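Long-range contact in putative glycerophosphodiester phosphodiesterase (Galdieria sulphuraria, PDB 2O55), which belongs to the glycerophosphodiester phosphodiesterase family and folds as a TIM barrel: residues Val4-Glu18 with Gln237-Met250. Numbering follows the deposited sequence.
With SO4 (sulfate ion), chain B.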
ATOM      1  N   VAL A   4       6.889  -6.415  24.571  1.00 25.34           N
ATOM      2  CA  VAL A   4       7.471  -6.634  23.228  1.00 23.91           C
ATOM      3  C   VAL A   4       6.447  -6.706  22.075  1.00 22.79           C
ATOM      4  O   VAL A   4       5.569  -7.558  22.083  1.00 22.74           O
ATOM      5  CB  VAL A   4       8.398  -7.889  23.190  1.00 24.00           C
ATOM      6  CG1 VAL A   4       8.906  -8.152  21.752  1.00 23.61           C
ATOM      7  CG2 VAL A   4       9.563  -7.740  24.178  1.00 23.43           C
ATOM      8  N   ILE A   5       6.575  -5.810  21.100  1.00 21.54           N
ATOM      9  CA  ILE A   5       5.685  -5.781  19.924  1.00 20.35           C
ATOM     10  C   ILE A   5       6.159  -6.727  18.811  1.00 19.93           C
ATOM     11  O   ILE A   5       7.218  -6.517  18.211  1.00 20.12           O
ATOM     12  CB  ILE A   5       5.532  -4.339  19.305  1.00 20.16           C
ATOM     13  CG1 ILE A   5       5.100  -3.298  20.345  1.00 19.83           C
ATOM     14  CG2 ILE A   5       4.562  -4.356  18.138  1.00 19.37           C
ATOM     15  CD1 ILE A   5       4.919  -1.899  19.748  1.00 19.88           C
ATOM     16  N   ILE A   6       5.372  -7.755  18.520  1.00 19.17           N
ATOM     17  CA  ILE A   6       5.592  -8.561  17.318  1.00 18.48           C
ATOM     18  C   ILE A   6       4.867  -7.856  16.150  1.00 17.85           C
ATOM     19  O   ILE A   6       3.643  -7.687  16.186  1.00 17.56           O
ATOM     20  CB  ILE A   6       5.104 -10.039  17.497  1.00 18.45           C
ATOM     21  CG1 ILE A   6       5.699 -10.664  18.764  1.00 18.63           C
ATOM     22  CG2 ILE A   6       5.477 -10.891  16.289  1.00 17.98           C
ATOM     23  CD1 ILE A   6       4.680 -11.540  19.575  1.00 20.99           C
ATOM     24  N   PRO A   7       5.616  -7.445  15.109  1.00 17.39           N
ATOM     25  CA  PRO A   7       4.993  -6.640  14.048  1.00 17.03           C
ATOM     26  C   PRO A   7       4.156  -7.519  13.143  1.00 16.51           C
ATOM     27  O   PRO A   7       4.415  -8.714  13.045  1.00 16.83           O
ATOM     28  CB  PRO A   7       6.192  -6.069  13.272  1.00 16.91           C
ATOM     29  CG  PRO A   7       7.448  -6.496  14.049  1.00 17.03           C
ATOM     30  CD  PRO A   7       7.033  -7.716  14.822  1.00 17.47           C
ATOM     31  N   LYS A   8       3.156  -6.948  12.493  1.00 15.98           N
ATOM     32  CA  LYS A   8       2.346  -7.717  11.552  1.00 15.90           C
ATOM     33  C   LYS A   8       2.857  -7.546  10.117  1.00 15.35           C
ATOM     34  O   LYS A   8       3.433  -6.502   9.792  1.00 15.45           O
ATOM     35  CB  LYS A   8       0.883  -7.298  11.664  1.00 16.24           C
ATOM     36  CG  LYS A   8       0.255  -7.649  12.992  1.00 17.40           C
ATOM     37  CD  LYS A   8      -1.038  -6.932  13.187  1.00 20.30           C
ATOM     38  CE  LYS A   8      -1.624  -7.338  14.510  1.00 23.57           C
ATOM     39  NZ  LYS A   8      -1.826  -6.091  15.324  1.00 26.81           N
ATOM     40  N   ILE A   9       2.653  -8.555   9.270  1.00 14.74           N
ATOM     41  CA  ILE A   9       3.153  -8.512   7.887  1.00 14.35           C
ATOM     42  C   ILE A   9       2.210  -7.736   6.975  1.00 14.37           C
ATOM     43  O   ILE A   9       1.005  -7.972   6.981  1.00 14.34           O
ATOM     44  CB  ILE A   9       3.307  -9.919   7.244  1.00 14.09           C
ATOM     45  CG1 ILE A   9       3.775 -10.981   8.242  1.00 15.23           C
ATOM     46  CG2 ILE A   9       4.210  -9.869   6.038  1.00 13.13           C
ATOM     47  CD1 ILE A   9       5.058 -10.669   8.892  1.00 16.51           C
ATOM     48  N   VAL A  10       2.761  -6.825   6.176  1.00 14.40           N
ATOM     49  CA  VAL A  10       2.016  -6.267   5.048  1.00 14.57           C
ATOM     50  C   VAL A  10       2.614  -6.805   3.752  1.00 15.13           C
ATOM     51  O   VAL A  10       3.801  -6.586   3.481  1.00 15.91           O
ATOM     52  CB  VAL A  10       2.063  -4.741   5.015  1.00 14.17           C
ATOM     53  CG1 VAL A  10       1.225  -4.259   3.873  1.00 14.13           C
ATOM     54  CG2 VAL A  10       1.535  -4.175   6.296  1.00 13.57           C
ATOM     55  N   GLY A  11       1.812  -7.508   2.957  1.00 15.41           N
ATOM     56  CA  GLY A  11       2.281  -8.055   1.679  1.00 15.78           C
ATOM     57  C   GLY A  11       2.447  -6.983   0.613  1.00 16.22           C
ATOM     58  O   GLY A  11       1.452  -6.493   0.061  1.00 16.50           O
ATOM     59  N   HIS A  12       3.700  -6.620   0.325  1.00 16.24           N
ATOM     60  CA  HIS A  12       4.006  -5.563  -0.627  1.00 16.29           C
ATOM     61  C   HIS A  12       3.588  -5.965  -2.041  1.00 15.90           C
ATOM     62  O   HIS A  12       4.124  -6.909  -2.612  1.00 15.89           O
ATOM     63  CB  HIS A  12       5.491  -5.176  -0.584  1.00 16.43           C
ATOM     64  CG  HIS A  12       5.774  -3.809  -1.150  1.00 18.96           C
ATOM     65  ND1 HIS A  12       7.035  -3.246  -1.160  1.00 20.67           N
ATOM     66  CD2 HIS A  12       4.950  -2.884  -1.707  1.00 19.67           C
ATOM     67  CE1 HIS A  12       6.980  -2.046  -1.711  1.00 19.38           C
ATOM     68  NE2 HIS A  12       5.726  -1.803  -2.051  1.00 20.20           N
ATOM     69  N   ARG A  13       2.612  -5.236  -2.581  1.00 15.48           N
ATOM     70  CA  ARG A  13       2.000  -5.527  -3.877  1.00 15.06           C
ATOM     71  C   ARG A  13       1.497  -6.964  -3.977  1.00 15.06           C
ATOM     72  O   ARG A  13       1.431  -7.540  -5.062  1.00 15.21           O
ATOM     73  CB  ARG A  13       2.960  -5.164  -5.014  1.00 14.92           C
ATOM     74  CG  ARG A  13       3.367  -3.711  -4.994  1.00 13.57           C
ATOM     75  CD  ARG A  13       4.227  -3.398  -6.169  1.00 12.22           C
ATOM     76  NE  ARG A  13       5.117  -2.283  -5.875  1.00 12.79           N
ATOM     77  CZ  ARG A  13       6.209  -1.986  -6.575  1.00 11.84           C
ATOM     78  NH1 ARG A  13       6.539  -2.739  -7.605  1.00 12.63           N
ATOM     79  NH2 ARG A  13       6.975  -0.947  -6.242  1.00 10.73           N
ATOM     80  N   GLY A  14       1.130  -7.522  -2.826  1.00 15.34           N
ATOM     81  CA  GLY A  14       0.733  -8.920  -2.697  1.00 15.64           C
ATOM     82  C   GLY A  14       1.850  -9.777  -2.116  1.00 16.16           C
ATOM     83  O   GLY A  14       2.402  -9.480  -1.052  1.00 16.05           O
ATOM     84  N   VAL A  15       2.186 -10.854  -2.814  1.00 16.55           N
ATOM     85  CA  VAL A  15       3.222 -11.763  -2.359  1.00 16.82           C
ATOM     86  C   VAL A  15       4.578 -11.131  -2.586  1.00 17.55           C
ATOM     87  O   VAL A  15       5.612 -11.781  -2.457  1.00 17.88           O
ATOM     88  CB  VAL A  15       3.184 -13.088  -3.120  1.00 16.54           C
ATOM     89  CG1 VAL A  15       1.847 -13.763  -2.932  1.00 15.85           C
ATOM     90  CG2 VAL A  15       3.497 -12.858  -4.599  1.00 16.84           C
ATOM     91  N   GLY A  16       4.573  -9.858  -2.950  1.00 18.39           N
ATOM     92  CA  GLY A  16       5.819  -9.120  -3.105  1.00 19.25           C
ATOM     93  C   GLY A  16       6.747  -9.775  -4.103  1.00 19.48           C
ATOM     94  O   GLY A  16       6.299 -10.232  -5.159  1.00 19.68           O
ATOM     95  N   LYS A  17       8.033  -9.830  -3.748  1.00 19.69           N
ATOM     96  CA  LYS A  17       9.083 -10.354  -4.637  1.00 19.59           C
ATOM     97  C   LYS A  17       9.273 -11.873  -4.532  1.00 20.05           C
ATOM     98  O   LYS A  17      10.253 -12.408  -5.053  1.00 19.84           O
ATOM     99  CB  LYS A  17      10.419  -9.613  -4.423  1.00 19.33           C
ATOM    100  CG  LYS A  17      10.509  -8.301  -5.186  1.00 19.02           C
ATOM    101  CD  LYS A  17      11.710  -7.474  -4.799  1.00 18.51           C
ATOM    102  CE  LYS A  17      12.827  -7.631  -5.782  1.00 17.24           C
ATOM    103  NZ  LYS A  17      13.881  -6.629  -5.479  1.00 17.77           N
ATOM    104  N   GLU A  18       8.352 -12.570  -3.865  1.00 20.46           N
ATOM    105  CA  GLU A  18       8.419 -14.032  -3.840  1.00 21.19           C
ATOM    106  C   GLU A  18       8.184 -14.543  -5.274  1.00 21.94           C
ATOM    107  O   GLU A  18       7.654 -13.812  -6.136  1.00 22.24           O
ATOM    108  CB  GLU A  18       7.417 -14.645  -2.846  1.00 20.74           C
ATOM    109  CG  GLU A  18       7.459 -14.080  -1.415  1.00 20.00           C
ATOM    110  CD  GLU A  18       8.499 -14.712  -0.474  1.00 19.31           C
ATOM    111  OE1 GLU A  18       9.454 -15.395  -0.912  1.00 18.46           O
ATOM    112  OE2 GLU A  18       8.356 -14.501   0.746  1.00 19.12           O
ATOM    113  N   GLN A 237      11.035  -2.043  17.056  1.00 10.79           N
ATOM    114  CA  GLN A 237       9.698  -2.191  17.641  1.00 11.34           C
ATOM    115  C   GLN A 237       8.588  -1.527  16.806  1.00 11.03           C
ATOM    116  O   GLN A 237       7.608  -1.022  17.346  1.00 10.91           O
ATOM    117  CB  GLN A 237       9.668  -1.694  19.102  1.00 11.74           C
ATOM    118  CG  GLN A 237      10.453  -2.531  20.128  1.00 14.15           C
ATOM    119  CD  GLN A 237       9.534  -3.268  21.113  1.00 18.89           C
ATOM    120  OE1 GLN A 237       8.868  -4.253  20.749  1.00 19.96           O
ATOM    121  NE2 GLN A 237       9.504  -2.800  22.377  1.00 20.59           N
ATOM    122  N   VAL A 238       8.746  -1.545  15.486  1.00 11.12           N
ATOM    123  CA  VAL A 238       7.698  -1.135  14.545  1.00 10.89           C
ATOM    124  C   VAL A 238       6.454  -2.008  14.688  1.00 11.17           C
ATOM    125  O   VAL A 238       6.537  -3.125  15.212  1.00 11.40           O
ATOM    126  CB  VAL A 238       8.191  -1.223  13.086  1.00 10.72           C
ATOM    127  CG1 VAL A 238       9.453  -0.405  12.935  1.00 11.00           C
ATOM    128  CG2 VAL A 238       8.449  -2.672  12.668  1.00  9.59           C
ATOM    129  N   ASP A 239       5.318  -1.500  14.208  1.00 11.27           N
ATOM    130  CA  ASP A 239       4.028  -2.202  14.274  1.00 11.09           C
ATOM    131  C   ASP A 239       3.767  -3.098  13.070  1.00 11.00           C
ATOM    132  O   ASP A 239       3.166  -4.162  13.195  1.00 10.29           O
ATOM    133  CB  ASP A 239       2.906  -1.186  14.435  1.00 10.94           C
ATOM    134  CG  ASP A 239       3.090  -0.340  15.677  1.00 12.74           C
ATOM    135  OD1 ASP A 239       3.018  -0.892  16.814  1.00 14.45           O
ATOM    136  OD2 ASP A 239       3.337   0.873  15.525  1.00 14.26           O
ATOM    137  N   LEU A 240       4.218  -2.664  11.897  1.00 11.35           N
ATOM    138  CA  LEU A 240       3.969  -3.415  10.673  1.00 11.51           C
ATOM    139  C   LEU A 240       5.219  -3.348   9.821  1.00 12.31           C
ATOM    140  O   LEU A 240       6.069  -2.454   9.990  1.00 12.80           O
ATOM    141  CB  LEU A 240       2.744  -2.883   9.913  1.00 11.20           C
ATOM    142  CG  LEU A 240       1.350  -2.811  10.598  1.00 10.75           C
ATOM    143  CD1 LEU A 240       0.988  -1.439  11.172  1.00  7.46           C
ATOM    144  CD2 LEU A 240       0.291  -3.203   9.636  1.00 10.58           C
ATOM    145  N   ILE A 241       5.367  -4.334   8.943  1.00 12.51           N
ATOM    146  CA  ILE A 241       6.480  -4.355   8.010  1.00 12.27           C
ATOM    147  C   ILE A 241       5.956  -4.639   6.633  1.00 12.89           C
ATOM    148  O   ILE A 241       5.372  -5.712   6.387  1.00 12.83           O
ATOM    149  CB  ILE A 241       7.506  -5.416   8.352  1.00 11.93           C
ATOM    150  CG1 ILE A 241       8.049  -5.159   9.764  1.00 10.36           C
ATOM    151  CG2 ILE A 241       8.598  -5.425   7.260  1.00 11.32           C
ATOM    152  CD1 ILE A 241       9.038  -6.139  10.240  1.00  6.96           C
ATOM    153  N   CYS A 242       6.140  -3.668   5.746  1.00 12.86           N
ATOM    154  CA  CYS A 242       5.722  -3.844   4.387  1.00 13.19           C
ATOM    155  C   CYS A 242       6.893  -4.502   3.675  1.00 13.64           C
ATOM    156  O   CYS A 242       7.814  -3.821   3.199  1.00 13.99           O
ATOM    157  CB  CYS A 242       5.336  -2.504   3.766  1.00 13.44           C
ATOM    158  SG  CYS A 242       4.461  -2.662   2.193  1.00 12.41           S
ATOM    159  N   SER A 243       6.833  -5.834   3.616  1.00 14.03           N
ATOM    160  CA  SER A 243       7.930  -6.702   3.176  1.00 14.14           C
ATOM    161  C   SER A 243       7.827  -7.132   1.725  1.00 14.01           C
ATOM    162  O   SER A 243       6.737  -7.351   1.211  1.00 14.04           O
ATOM    163  CB  SER A 243       7.944  -7.960   4.041  1.00 14.34           C
ATOM    164  OG  SER A 243       9.004  -8.833   3.675  1.00 15.64           O
ATOM    165  N   ASN A 244       8.972  -7.280   1.072  1.00 14.03           N
ATOM    166  CA  ASN A 244       9.015  -7.819  -0.279  1.00 14.05           C
ATOM    167  C   ASN A 244       9.086  -9.333  -0.232  1.00 14.21           C
ATOM    168  O   ASN A 244       8.977 -10.002  -1.261  1.00 14.61           O
ATOM    169  CB  ASN A 244      10.207  -7.263  -1.041  1.00 14.05           C
ATOM    170  CG  ASN A 244      10.193  -5.741  -1.126  1.00 15.84           C
ATOM    171  OD1 ASN A 244       9.138  -5.103  -1.210  1.00 16.75           O
ATOM    172  ND2 ASN A 244      11.378  -5.149  -1.121  1.00 18.67           N
ATOM    173  N   TYR A 245       9.266  -9.876   0.968  1.00 13.87           N
ATOM    174  CA  TYR A 245       9.249 -11.314   1.165  1.00 13.55           C
ATOM    175  C   TYR A 245       8.394 -11.705   2.364  1.00 13.50           C
ATOM    176  O   TYR A 245       8.924 -12.161   3.374  1.00 13.67           O
ATOM    177  CB  TYR A 245      10.676 -11.822   1.316  1.00 13.48           C
ATOM    178  CG  TYR A 245      11.462 -11.554   0.070  1.00 13.69           C
ATOM    179  CD1 TYR A 245      12.103 -10.321  -0.111  1.00 12.30           C
ATOM    180  CD2 TYR A 245      11.531 -12.519  -0.958  1.00 12.59           C
ATOM    181  CE1 TYR A 245      12.806 -10.063  -1.267  1.00 13.34           C
ATOM    182  CE2 TYR A 245      12.232 -12.276  -2.115  1.00 12.14           C
ATOM    183  CZ  TYR A 245      12.868 -11.041  -2.269  1.00 13.71           C
ATOM    184  OH  TYR A 245      13.557 -10.766  -3.429  1.00 14.40           O
ATOM    185  N   PRO A 246       7.063 -11.543   2.252  1.00 13.35           N
ATOM    186  CA  PRO A 246       6.165 -11.848   3.384  1.00 13.61           C
ATOM    187  C   PRO A 246       6.276 -13.299   3.925  1.00 14.18           C
ATOM    188  O   PRO A 246       6.228 -13.519   5.155  1.00 14.52           O
ATOM    189  CB  PRO A 246       4.764 -11.578   2.810  1.00 12.97           C
ATOM    190  CG  PRO A 246       4.930 -11.521   1.328  1.00 12.72           C
ATOM    191  CD  PRO A 246       6.319 -11.078   1.065  1.00 13.12           C
ATOM    192  N   PHE A 247       6.427 -14.270   3.020  1.00 14.18           N
ATOM    193  CA  PHE A 247       6.520 -15.672   3.409  1.00 14.19           C
ATOM    194  C   PHE A 247       7.811 -15.927   4.201  1.00 14.52           C
ATOM    195  O   PHE A 247       7.800 -16.666   5.198  1.00 14.50           O
ATOM    196  CB  PHE A 247       6.355 -16.596   2.190  1.00 13.85           C
ATOM    197  CG  PHE A 247       5.057 -16.373   1.428  1.00 14.61           C
ATOM    198  CD1 PHE A 247       4.924 -16.788   0.109  1.00 14.03           C
ATOM    199  CD2 PHE A 247       3.959 -15.720   2.036  1.00 15.79           C
ATOM    200  CE1 PHE A 247       3.726 -16.575  -0.586  1.00 14.21           C
ATOM    201  CE2 PHE A 247       2.756 -15.496   1.342  1.00 14.30           C
ATOM    202  CZ  PHE A 247       2.648 -15.919   0.033  1.00 14.03           C
ATOM    203  N   GLY A 248       8.902 -15.282   3.780  1.00 14.81           N
ATOM    204  CA  GLY A 248      10.153 -15.288   4.535  1.00 15.15           C
ATOM    205  C   GLY A 248      10.000 -14.594   5.878  1.00 15.77           C
ATOM    206  O   GLY A 248      10.499 -15.077   6.908  1.00 16.27           O
ATOM    207  N   LEU A 249       9.303 -13.463   5.867  1.00 15.96           N
ATOM    208  CA  LEU A 249       9.050 -12.709   7.076  1.00 16.29           C
ATOM    209  C   LEU A 249       8.212 -13.522   8.044  1.00 17.14           C
ATOM    210  O   LEU A 249       8.546 -13.579   9.230  1.00 17.71           O
ATOM    211  CB  LEU A 249       8.379 -11.364   6.767  1.00 16.14           C
ATOM    212  CG  LEU A 249       8.089 -10.423   7.944  1.00 15.07           C
ATOM    213  CD1 LEU A 249       9.207 -10.437   8.958  1.00 15.84           C
ATOM    214  CD2 LEU A 249       7.876  -9.006   7.480  1.00 13.23           C
HETATM  215  N   MSE A 250       7.139 -14.149   7.553  1.00 17.61           N
HETATM  216  CA  MSE A 250       6.308 -15.010   8.389  1.00 18.37           C
HETATM  217  C   MSE A 250       7.136 -16.154   8.976  1.00 17.70           C
HETATM  218  O   MSE A 250       7.077 -16.417  10.180  1.00 17.14           O
HETATM  219  CB  MSE A 250       5.170 -15.601   7.573  1.00 19.66           C
HETATM  220  CG  MSE A 250       3.751 -15.278   8.094  1.00 23.90           C
HETATM  221 SE   MSE A 250       3.361 -15.320  10.065  1.00 31.21          SE
HETATM  222  CE  MSE A 250       1.236 -15.307  10.023  1.00 25.61           C
TER
HETATM  223  S   SO4 B   1       8.138   1.429  -3.906  0.75 32.29           S
HETATM  224  O1  SO4 B   1       8.973   1.831  -2.789  0.75 30.10           O
HETATM  225  O2  SO4 B   1       9.007   1.350  -5.062  0.75 31.89           O
HETATM  226  O3  SO4 B   1       7.640   0.090  -3.672  0.75 32.67           O
HETATM  227  O4  SO4 B   1       6.992   2.320  -4.119  0.75 29.78           O
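Val10 N donates to Ile241 O where the parallel strands 8-12 and 240-243, the first and last barrel strands, meet to close the TIM barrel. The ladder of backbone bonds starts with Lys8 N on Asp239 O and ends with His12 N on Ser243 O. Val10, Leu240 and Cys242 share one face of the sheet, where Val10 CG2 meets Leu240 CD2 at 3.7 Å and Val10 CG1 lies beside Cys242 SG. On the other face, where helix 246-253 runs back nearly antiparallel to strand 8-12, Ile9 crosses Pro246 at about a right angle, its CG2 against the proline CB.

At the C-terminal end of the strands, the His12 ring and the Asn244 amide lie side by side, their planes 22° apart. CG of His12 stands anti to the backbone N (chi1 -159°), which lets ND1 donate a hydrogen bond of 2.8 Å to Asn244 OD1, nearly along the C=O axis though tilted from the ring plane, while Cys242 SG sits over one ring face, 4.1 Å from the centroid. Asn244 ND2 is held by the carbonyls of Phe223 and Pro220, consistent with the amide turning OD1 to the imidazole. Arg13 NH2 binds O3 of a sulfate ion, which also bonds to His56 and Trp218.

Farther along, Asn244 O accepts from Lys17 N at 2.7 Å. Glu18, bent at chi2 (-85°), lays its carboxylate against the start of the helix: OE1 lies in plane at the Tyr245 ring edge, and OE2 accepts from Gly248 N at 3.2 Å.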